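Local coordinates for protein GTP pyrophosphokinase (Streptococcus pneumoniae, PDB 2BE3) that probably transfers pyrophosphate from ATP to GTP or GDP, making the (p)ppGpp alarmones of the stringent response, as RelA/SpoT family synthetases do, at residues 8-12 against 52-56; 70-75 against 137-142. All blocks are in the same frame, centred on the assembly; numbering follows the deposited sequence.

Overall arrangement
The two contacts join neighbouring parts of the fold. Contact 1 sets the start of helix 6-35 against helix 52-62; contact 2 holds the end of helix 69-72 and the turn after it against strand 137-147 of the mixed sheet. Their centres lie about 12 Å apart, and they touch: Ile55 CG2 packs 3.9 Å from Leu73 CD2, and Phe11 CE1 lies 4.3 Å from Glu70 CB. Bound tetraethylene glycol, probably from the crystallisation liquor, lies about 4 Å from the side chain of Trp8, and such a molecule also lies about 5 Å from that of Glu70. Segments 52-56, 70-75 and 137-142 all fall in the RelA/SpoT region, which probably carries the synthetase site.

Contact 1 (8-12 against 52-56); sequences WEEFL and IESIK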
ATOM      1  N   TRP A   8      22.167   5.360  -5.800  1.00 88.99           N
ATOM      2  CA  TRP A   8      21.076   4.907  -6.670  1.00 86.83           C
ATOM      3  C   TRP A   8      19.992   4.172  -5.901  1.00 85.86           C
ATOM      4  O   TRP A   8      18.825   4.271  -6.235  1.00 85.48           O
ATOM      5  CB  TRP A   8      21.570   4.007  -7.802  1.00 85.67           C
ATOM      6  CG  TRP A   8      21.938   4.764  -9.040  1.00 85.71           C
ATOM      7  CD1 TRP A   8      23.178   4.855  -9.594  1.00 84.56           C
ATOM      8  CD2 TRP A   8      21.068   5.567  -9.867  1.00 85.36           C
ATOM      9  NE1 TRP A   8      23.139   5.647 -10.712  1.00 85.21           N
ATOM     10  CE2 TRP A   8      21.862   6.105 -10.904  1.00 85.05           C
ATOM     11  CE3 TRP A   8      19.696   5.883  -9.834  1.00 83.78           C
ATOM     12  CZ2 TRP A   8      21.335   6.929 -11.909  1.00 84.36           C
ATOM     13  CZ3 TRP A   8      19.179   6.707 -10.827  1.00 83.64           C
ATOM     14  CH2 TRP A   8      19.996   7.209 -11.856  1.00 83.52           C
ATOM     15  N   GLU A   9      20.403   3.446  -4.869  1.00 85.02           N
ATOM     16  CA  GLU A   9      19.524   2.651  -4.022  1.00 84.71           C
ATOM     17  C   GLU A   9      18.701   3.564  -3.112  1.00 82.96           C
ATOM     18  O   GLU A   9      17.502   3.383  -2.945  1.00 82.23           O
ATOM     19  CB  GLU A   9      20.384   1.706  -3.178  1.00 84.64           C
ATOM     20  CG  GLU A   9      19.633   0.575  -2.543  1.00 87.08           C
ATOM     21  CD  GLU A   9      20.556  -0.365  -1.745  1.00 87.82           C
ATOM     22  OE1 GLU A   9      20.663  -1.568  -2.119  1.00 90.23           O
ATOM     23  OE2 GLU A   9      21.184   0.117  -0.765  1.00 91.41           O
ATOM     24  N   GLU A  10      19.359   4.560  -2.540  1.00 81.76           N
ATOM     25  CA  GLU A  10      18.682   5.540  -1.721  1.00 81.19           C
ATOM     26  C   GLU A  10      17.703   6.378  -2.530  1.00 79.20           C
ATOM     27  O   GLU A  10      16.655   6.780  -2.015  1.00 78.81           O
ATOM     28  CB  GLU A  10      19.691   6.441  -1.024  1.00 81.07           C
ATOM     29  CG  GLU A  10      20.407   5.735   0.125  1.00 83.47           C
ATOM     30  CD  GLU A  10      21.519   6.593   0.760  1.00 84.41           C
ATOM     31  OE1 GLU A  10      21.673   7.805   0.418  1.00 88.30           O
ATOM     32  OE2 GLU A  10      22.242   6.037   1.617  1.00 89.38           O
ATOM     33  N   PHE A  11      18.038   6.623  -3.797  1.00 76.89           N
ATOM     34  CA  PHE A  11      17.177   7.419  -4.653  1.00 74.78           C
ATOM     35  C   PHE A  11      15.931   6.639  -5.089  1.00 73.95           C
ATOM     36  O   PHE A  11      14.828   7.184  -5.127  1.00 73.75           O
ATOM     37  CB  PHE A  11      17.946   7.929  -5.874  1.00 73.84           C
ATOM     38  CG  PHE A  11      17.080   8.648  -6.858  1.00 73.12           C
ATOM     39  CD1 PHE A  11      16.665   9.962  -6.612  1.00 71.99           C
ATOM     40  CD2 PHE A  11      16.653   8.016  -8.018  1.00 71.21           C
ATOM     41  CE1 PHE A  11      15.858  10.624  -7.515  1.00 72.02           C
ATOM     42  CE2 PHE A  11      15.822   8.675  -8.921  1.00 69.84           C
ATOM     43  CZ  PHE A  11      15.435   9.966  -8.674  1.00 72.79           C
ATOM     44  N   LEU A  12      16.115   5.369  -5.405  1.00 72.87           N
ATOM     45  CA  LEU A  12      15.062   4.563  -6.014  1.00 73.27           C
ATOM     46  C   LEU A  12      14.035   4.016  -5.039  1.00 73.54           C
ATOM     47  O   LEU A  12      12.889   3.774  -5.421  1.00 74.07           O
ATOM     48  CB  LEU A  12      15.665   3.405  -6.806  1.00 72.49           C
ATOM     49  CG  LEU A  12      16.379   3.845  -8.072  1.00 72.60           C
ATOM     50  CD1 LEU A  12      17.007   2.640  -8.732  1.00 72.15           C
ATOM     51  CD2 LEU A  12      15.449   4.618  -9.012  1.00 70.67           C
ATOM     52  N   ILE A  52      17.943   1.574 -13.839  1.00 75.67           N
ATOM     53  CA  ILE A  52      18.960   2.625 -13.807  1.00 76.34           C
ATOM     54  C   ILE A  52      19.536   2.974 -15.182  1.00 76.93           C
ATOM     55  O   ILE A  52      19.751   4.169 -15.476  1.00 77.13           O
ATOM     56  CB  ILE A  52      20.132   2.241 -12.839  1.00 76.58           C
ATOM     57  CG1 ILE A  52      19.631   2.156 -11.394  1.00 75.70           C
ATOM     58  CG2 ILE A  52      21.303   3.217 -12.935  1.00 76.46           C
ATOM     59  CD1 ILE A  52      20.561   1.356 -10.489  1.00 73.31           C
ATOM     60  N   GLU A  53      19.812   1.985 -16.030  0.50 76.50           N
ATOM     61  CA  GLU A  53      20.390   2.312 -17.346  0.50 76.56           C
ATOM     62  C   GLU A  53      19.346   2.881 -18.336  0.50 76.18           C
ATOM     63  O   GLU A  53      19.707   3.602 -19.275  0.50 76.34           O
ATOM     64  CB  GLU A  53      21.216   1.156 -17.960  0.50 76.55           C
ATOM     65  CG  GLU A  53      22.463   0.678 -17.148  0.50 77.11           C
ATOM     66  CD  GLU A  53      23.567   1.737 -16.933  0.50 78.54           C
ATOM     67  OE1 GLU A  53      23.742   2.663 -17.767  0.50 79.45           O
ATOM     68  OE2 GLU A  53      24.280   1.628 -15.909  0.50 77.32           O
ATOM     69  N   SER A  54      18.069   2.566 -18.131  1.00 75.81           N
ATOM     70  CA  SER A  54      17.014   3.243 -18.858  1.00 75.57           C
ATOM     71  C   SER A  54      16.827   4.674 -18.344  1.00 74.93           C
ATOM     72  O   SER A  54      16.587   5.565 -19.142  1.00 74.18           O
ATOM     73  CB  SER A  54      15.701   2.504 -18.726  1.00 75.08           C
ATOM     74  OG  SER A  54      15.732   1.322 -19.473  1.00 78.28           O
ATOM     75  N   ILE A  55      16.953   4.868 -17.024  1.00 74.39           N
ATOM     76  CA  ILE A  55      16.906   6.198 -16.434  1.00 74.52           C
ATOM     77  C   ILE A  55      18.038   7.040 -17.008  1.00 75.10           C
ATOM     78  O   ILE A  55      17.786   8.161 -17.454  1.00 74.31           O
ATOM     79  CB  ILE A  55      16.981   6.202 -14.875  1.00 74.53           C
ATOM     80  CG1 ILE A  55      15.766   5.490 -14.265  1.00 73.28           C
ATOM     81  CG2 ILE A  55      17.114   7.652 -14.356  1.00 73.42           C
ATOM     82  CD1 ILE A  55      15.907   5.214 -12.793  1.00 73.95           C
ATOM     83  N   LYS A  56      19.259   6.485 -17.035  1.00 75.91           N
ATOM     84  CA  LYS A  56      20.433   7.203 -17.565  1.00 77.57           C
ATOM     85  C   LYS A  56      20.310   7.552 -19.034  1.00 78.40           C
ATOM     86  O   LYS A  56      20.712   8.628 -19.440  1.00 78.88           O
ATOM     87  CB  LYS A  56      21.723   6.452 -17.314  1.00 76.90           C
ATOM     88  CG  LYS A  56      22.182   6.556 -15.905  1.00 78.54           C
ATOM     89  CD  LYS A  56      22.820   5.248 -15.475  1.00 82.80           C
ATOM     90  CE  LYS A  56      24.338   5.343 -15.445  1.00 86.07           C
ATOM     91  NZ  LYS A  56      24.803   6.206 -14.321  1.00 87.95           N
TER
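Trp8 lays its indole against Ile52 and thereby joins two helices whose axes, in these short segments, come no closer than 12.9 Å. Starting at the backbone, Trp8 CB meets Ile52 CD1 at 3.9 Å, and CG stays beside the same methyl. At the ring fusion the contact passes to the other branch of the isoleucine: Trp8 CE2 sits 3.6 Å from Ile52 CG2. That methyl stands over the face of the indole, 3.8 Å from the centroid of the five-membered ring and 18° off its normal, a CH-pi contact. It reaches the ring because an Ile52 chi1 of -65° sets CG1 beside the backbone N and leaves CG2 anti to it, while CG1 lies between the indole and Leu12. Further out, Trp8 CH2 touches Ile55 CG2 at 3.8 Å, obliquely to the ring. At the nitrogen edge, Lys56 NZ stands near the ring plane, 4.0 Å from Trp8 NE1, a proximity without a hydrogen bond; Lys56 NZ instead has a weak hydrogen bond with Tyr66 OH.

One turn on from Trp8, Leu12 splits its two methyls between the isoleucines. Its CD1 lies 3.8 Å from Ile52 CG1, and its CD2 lies 3.9 Å from Ile55 CD1. No hydrogen bond crosses between the segments, so their cohesion is chiefly apolar. Leu69 and Leu73 extend the cluster at Ile55, and Met4 adds to it at Ile52. With segment axes at 84°, this is a nearly perpendicular pair of helices bridged by large apolar side chains, joining the N-terminal helix to helix 52-62, which lies in the RelA/SpoT region.

Contact 2 (70-75 against 137-142); sequences EHDLQD and KTILAE
Leu140 O accepts a hydrogen bond of 2.6 Å from a water that also donates to Leu73 O, so one molecule ties the strand to the turn after helix 69-72. Strand 137-147 is the middle strand of the five-stranded mixed sheet of this RelA/SpoT domain, whose clan is that of the nucleotidyltransferases, and the turn leads into its parallel neighbour, strand 77-83. A second water donates to Glu70 O and accepts from Leu140 N at 3.0 Å. Both backbone polar atoms of Leu140 thus reach the 70-75 segment through water.

The leucine side chain reaches toward the backbone carbonyls at the end of helix 69-72, with CD1 3.5 Å from His71 O and close to Glu70 O as well. Gln74 CG touches the same methyl, 4.1 Å from Leu140 CD1, while its NE2 bonds to Gln106 OE1. At the start of the strand, Lys137 NZ forms a salt bridge with Glu70 OE1, meeting it on the syn side, 23° out of the carboxylate plane; a bend at chi2 (84°) turns the lysine chain to bring it there.

Further along the strand, Asp75 OD2 and Glu142 OE1 come within 4.5 Å, a like-charge approach that Arg48, Lys50 and Lys58, salt-bridged to the aspartate, probably offset. Gln144 bonds to Glu142 OE1. Between the two acids the closest touch is aliphatic: Asp75 CB lies 3.6 Å from Glu142 CB.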
ATOM      1  N   GLU A  70      14.096  13.980 -10.549  1.00 72.18           N
ATOM      2  CA  GLU A  70      12.817  13.613  -9.946  1.00 72.42           C
ATOM      3  C   GLU A  70      11.657  14.516 -10.400  1.00 71.43           C
ATOM      4  O   GLU A  70      10.468  14.192 -10.218  1.00 70.62           O
ATOM      5  CB  GLU A  70      12.952  13.639  -8.427  1.00 73.44           C
ATOM      6  CG  GLU A  70      13.144  15.021  -7.849  1.00 77.68           C
ATOM      7  CD  GLU A  70      13.421  14.976  -6.361  1.00 83.93           C
ATOM      8  OE1 GLU A  70      12.478  15.183  -5.575  1.00 88.88           O
ATOM      9  OE2 GLU A  70      14.572  14.702  -5.978  1.00 86.10           O
ATOM     10  N   HIS A  71      12.009  15.640 -11.000  1.00 69.49           N
ATOM     11  CA  HIS A  71      11.011  16.575 -11.434  1.00 69.72           C
ATOM     12  C   HIS A  71      10.661  16.378 -12.892  1.00 70.36           C
ATOM     13  O   HIS A  71       9.536  16.699 -13.303  1.00 71.16           O
ATOM     14  CB  HIS A  71      11.504  18.033 -11.195  1.00 68.78           C
ATOM     15  CG  HIS A  71      12.027  18.269  -9.811  1.00 66.85           C
ATOM     16  ND1 HIS A  71      11.198  18.394  -8.713  1.00 66.67           N
ATOM     17  CD2 HIS A  71      13.291  18.380  -9.338  1.00 66.19           C
ATOM     18  CE1 HIS A  71      11.926  18.604  -7.626  1.00 64.12           C
ATOM     19  NE2 HIS A  71      13.199  18.604  -7.978  1.00 67.80           N
ATOM     20  N   ASP A  72      11.621  15.897 -13.676  1.00 70.82           N
ATOM     21  CA  ASP A  72      11.502  15.927 -15.138  1.00 72.63           C
ATOM     22  C   ASP A  72      11.155  14.576 -15.736  1.00 73.53           C
ATOM     23  O   ASP A  72      10.501  14.532 -16.766  1.00 73.99           O
ATOM     24  CB  ASP A  72      12.787  16.428 -15.816  1.00 72.63           C
ATOM     25  CG  ASP A  72      13.059  17.928 -15.590  1.00 75.37           C
ATOM     26  OD1 ASP A  72      12.153  18.700 -15.178  1.00 75.08           O
ATOM     27  OD2 ASP A  72      14.219  18.336 -15.855  1.00 79.41           O
ATOM     28  N   LEU A  73      11.613  13.488 -15.108  1.00 74.01           N
ATOM     29  CA  LEU A  73      11.297  12.140 -15.545  1.00 75.01           C
ATOM     30  C   LEU A  73      10.005  11.609 -14.912  1.00 75.23           C
ATOM     31  O   LEU A  73       9.958  11.314 -13.721  1.00 76.50           O
ATOM     32  CB  LEU A  73      12.494  11.209 -15.264  1.00 75.02           C
ATOM     33  CG  LEU A  73      12.578   9.900 -16.043  1.00 77.02           C
ATOM     34  CD1 LEU A  73      12.227  10.129 -17.503  1.00 80.56           C
ATOM     35  CD2 LEU A  73      13.918   9.204 -15.882  1.00 76.01           C
ATOM     36  N   GLN A  74       8.963  11.448 -15.713  1.00 75.24           N
ATOM     37  CA  GLN A  74       7.636  11.141 -15.179  1.00 75.85           C
ATOM     38  C   GLN A  74       7.349   9.678 -14.792  1.00 75.11           C
ATOM     39  O   GLN A  74       6.387   9.407 -14.079  1.00 74.14           O
ATOM     40  CB  GLN A  74       6.568  11.649 -16.144  1.00 75.90           C
ATOM     41  CG  GLN A  74       6.510  13.206 -16.175  1.00 78.35           C
ATOM     42  CD  GLN A  74       5.428  13.751 -17.121  1.00 78.88           C
ATOM     43  OE1 GLN A  74       5.168  13.181 -18.202  1.00 84.79           O
ATOM     44  NE2 GLN A  74       4.786  14.843 -16.710  1.00 80.09           N
ATOM     45  N   ASP A  75       8.189   8.748 -15.224  1.00 74.13           N
ATOM     46  CA  ASP A  75       7.806   7.363 -15.144  1.00 74.42           C
ATOM     47  C   ASP A  75       8.902   6.494 -14.569  1.00 73.25           C
ATOM     48  O   ASP A  75       9.009   5.337 -14.936  1.00 73.44           O
ATOM     49  CB  ASP A  75       7.399   6.857 -16.533  1.00 75.21           C
ATOM     50  CG  ASP A  75       8.582   6.805 -17.521  1.00 79.32           C
ATOM     51  OD1 ASP A  75       9.379   7.776 -17.565  1.00 81.31           O
ATOM     52  OD2 ASP A  75       8.730   5.755 -18.223  1.00 83.95           O
ATOM     53  N   LYS A 137       7.920  11.677   1.270  1.00 77.22           N
ATOM     54  CA  LYS A 137       8.600  11.970   0.025  1.00 76.92           C
ATOM     55  C   LYS A 137       7.593  11.898  -1.149  1.00 75.66           C
ATOM     56  O   LYS A 137       6.919  10.874  -1.349  1.00 76.52           O
ATOM     57  CB  LYS A 137       9.775  11.006  -0.125  1.00 77.33           C
ATOM     58  CG  LYS A 137      10.439  11.029  -1.473  1.00 82.21           C
ATOM     59  CD  LYS A 137      11.453  12.169  -1.524  1.00 88.55           C
ATOM     60  CE  LYS A 137      11.637  12.704  -2.932  1.00 90.40           C
ATOM     61  NZ  LYS A 137      12.437  13.950  -2.828  1.00 92.24           N
ATOM     62  N   THR A 138       7.473  12.990  -1.898  1.00 74.32           N
ATOM     63  CA  THR A 138       6.587  13.073  -3.058  1.00 73.87           C
ATOM     64  C   THR A 138       7.320  12.721  -4.354  1.00 73.16           C
ATOM     65  O   THR A 138       8.378  13.249  -4.637  1.00 73.49           O
ATOM     66  CB  THR A 138       5.958  14.454  -3.203  1.00 73.89           C
ATOM     67  OG1 THR A 138       5.124  14.723  -2.075  1.00 75.14           O
ATOM     68  CG2 THR A 138       5.075  14.480  -4.391  1.00 75.81           C
ATOM     69  N   ILE A 139       6.760  11.802  -5.123  1.00 72.20           N
ATOM     70  CA  ILE A 139       7.370  11.365  -6.366  1.00 71.49           C
ATOM     71  C   ILE A 139       6.370  11.522  -7.538  1.00 71.51           C
ATOM     72  O   ILE A 139       5.146  11.655  -7.327  1.00 71.64           O
ATOM     73  CB  ILE A 139       7.958   9.904  -6.259  1.00 71.50           C
ATOM     74  CG1 ILE A 139       6.911   8.879  -5.849  1.00 71.06           C
ATOM     75  CG2 ILE A 139       9.094   9.825  -5.236  1.00 69.51           C
ATOM     76  CD1 ILE A 139       6.363   8.119  -6.995  1.00 71.15           C
ATOM     77  N   LEU A 140       6.890  11.571  -8.764  1.00 70.44           N
ATOM     78  CA  LEU A 140       6.042  11.360  -9.927  1.00 69.10           C
ATOM     79  C   LEU A 140       5.875   9.866 -10.257  1.00 68.80           C
ATOM     80  O   LEU A 140       6.876   9.108 -10.372  1.00 69.58           O
ATOM     81  CB  LEU A 140       6.530  12.149 -11.165  1.00 67.34           C
ATOM     82  CG  LEU A 140       6.582  13.686 -11.047  1.00 66.87           C
ATOM     83  CD1 LEU A 140       7.265  14.300 -12.274  1.00 63.98           C
ATOM     84  CD2 LEU A 140       5.237  14.299 -10.818  1.00 63.35           C
ATOM     85  N   ALA A 141       4.625   9.451 -10.479  1.00 68.20           N
ATOM     86  CA  ALA A 141       4.371   8.104 -11.063  1.00 68.74           C
ATOM     87  C   ALA A 141       3.531   8.229 -12.343  1.00 69.49           C
ATOM     88  O   ALA A 141       2.690   9.132 -12.471  1.00 69.90           O
ATOM     89  CB  ALA A 141       3.697   7.201 -10.053  1.00 67.55           C
ATOM     90  N   GLU A 142       3.777   7.356 -13.306  1.00 69.59           N
ATOM     91  CA  GLU A 142       2.993   7.353 -14.518  1.00 70.45           C
ATOM     92  C   GLU A 142       2.101   6.105 -14.551  1.00 70.87           C
ATOM     93  O   GLU A 142       2.614   4.978 -14.495  1.00 71.36           O
ATOM     94  CB  GLU A 142       3.916   7.398 -15.709  1.00 70.92           C
ATOM     95  CG  GLU A 142       3.240   7.548 -17.056  1.00 74.32           C
ATOM     96  CD  GLU A 142       4.051   6.875 -18.150  1.00 80.18           C
ATOM     97  OE1 GLU A 142       4.275   5.614 -18.070  1.00 79.77           O
ATOM     98  OE2 GLU A 142       4.478   7.614 -19.072  1.00 79.21           O
TER
HETATM   99  O   HOH W   1       9.770  11.616  -9.429  1.00 39.07           O
HETATM  100  O   HOH W   2       8.951   9.537 -11.831  1.00 39.17           O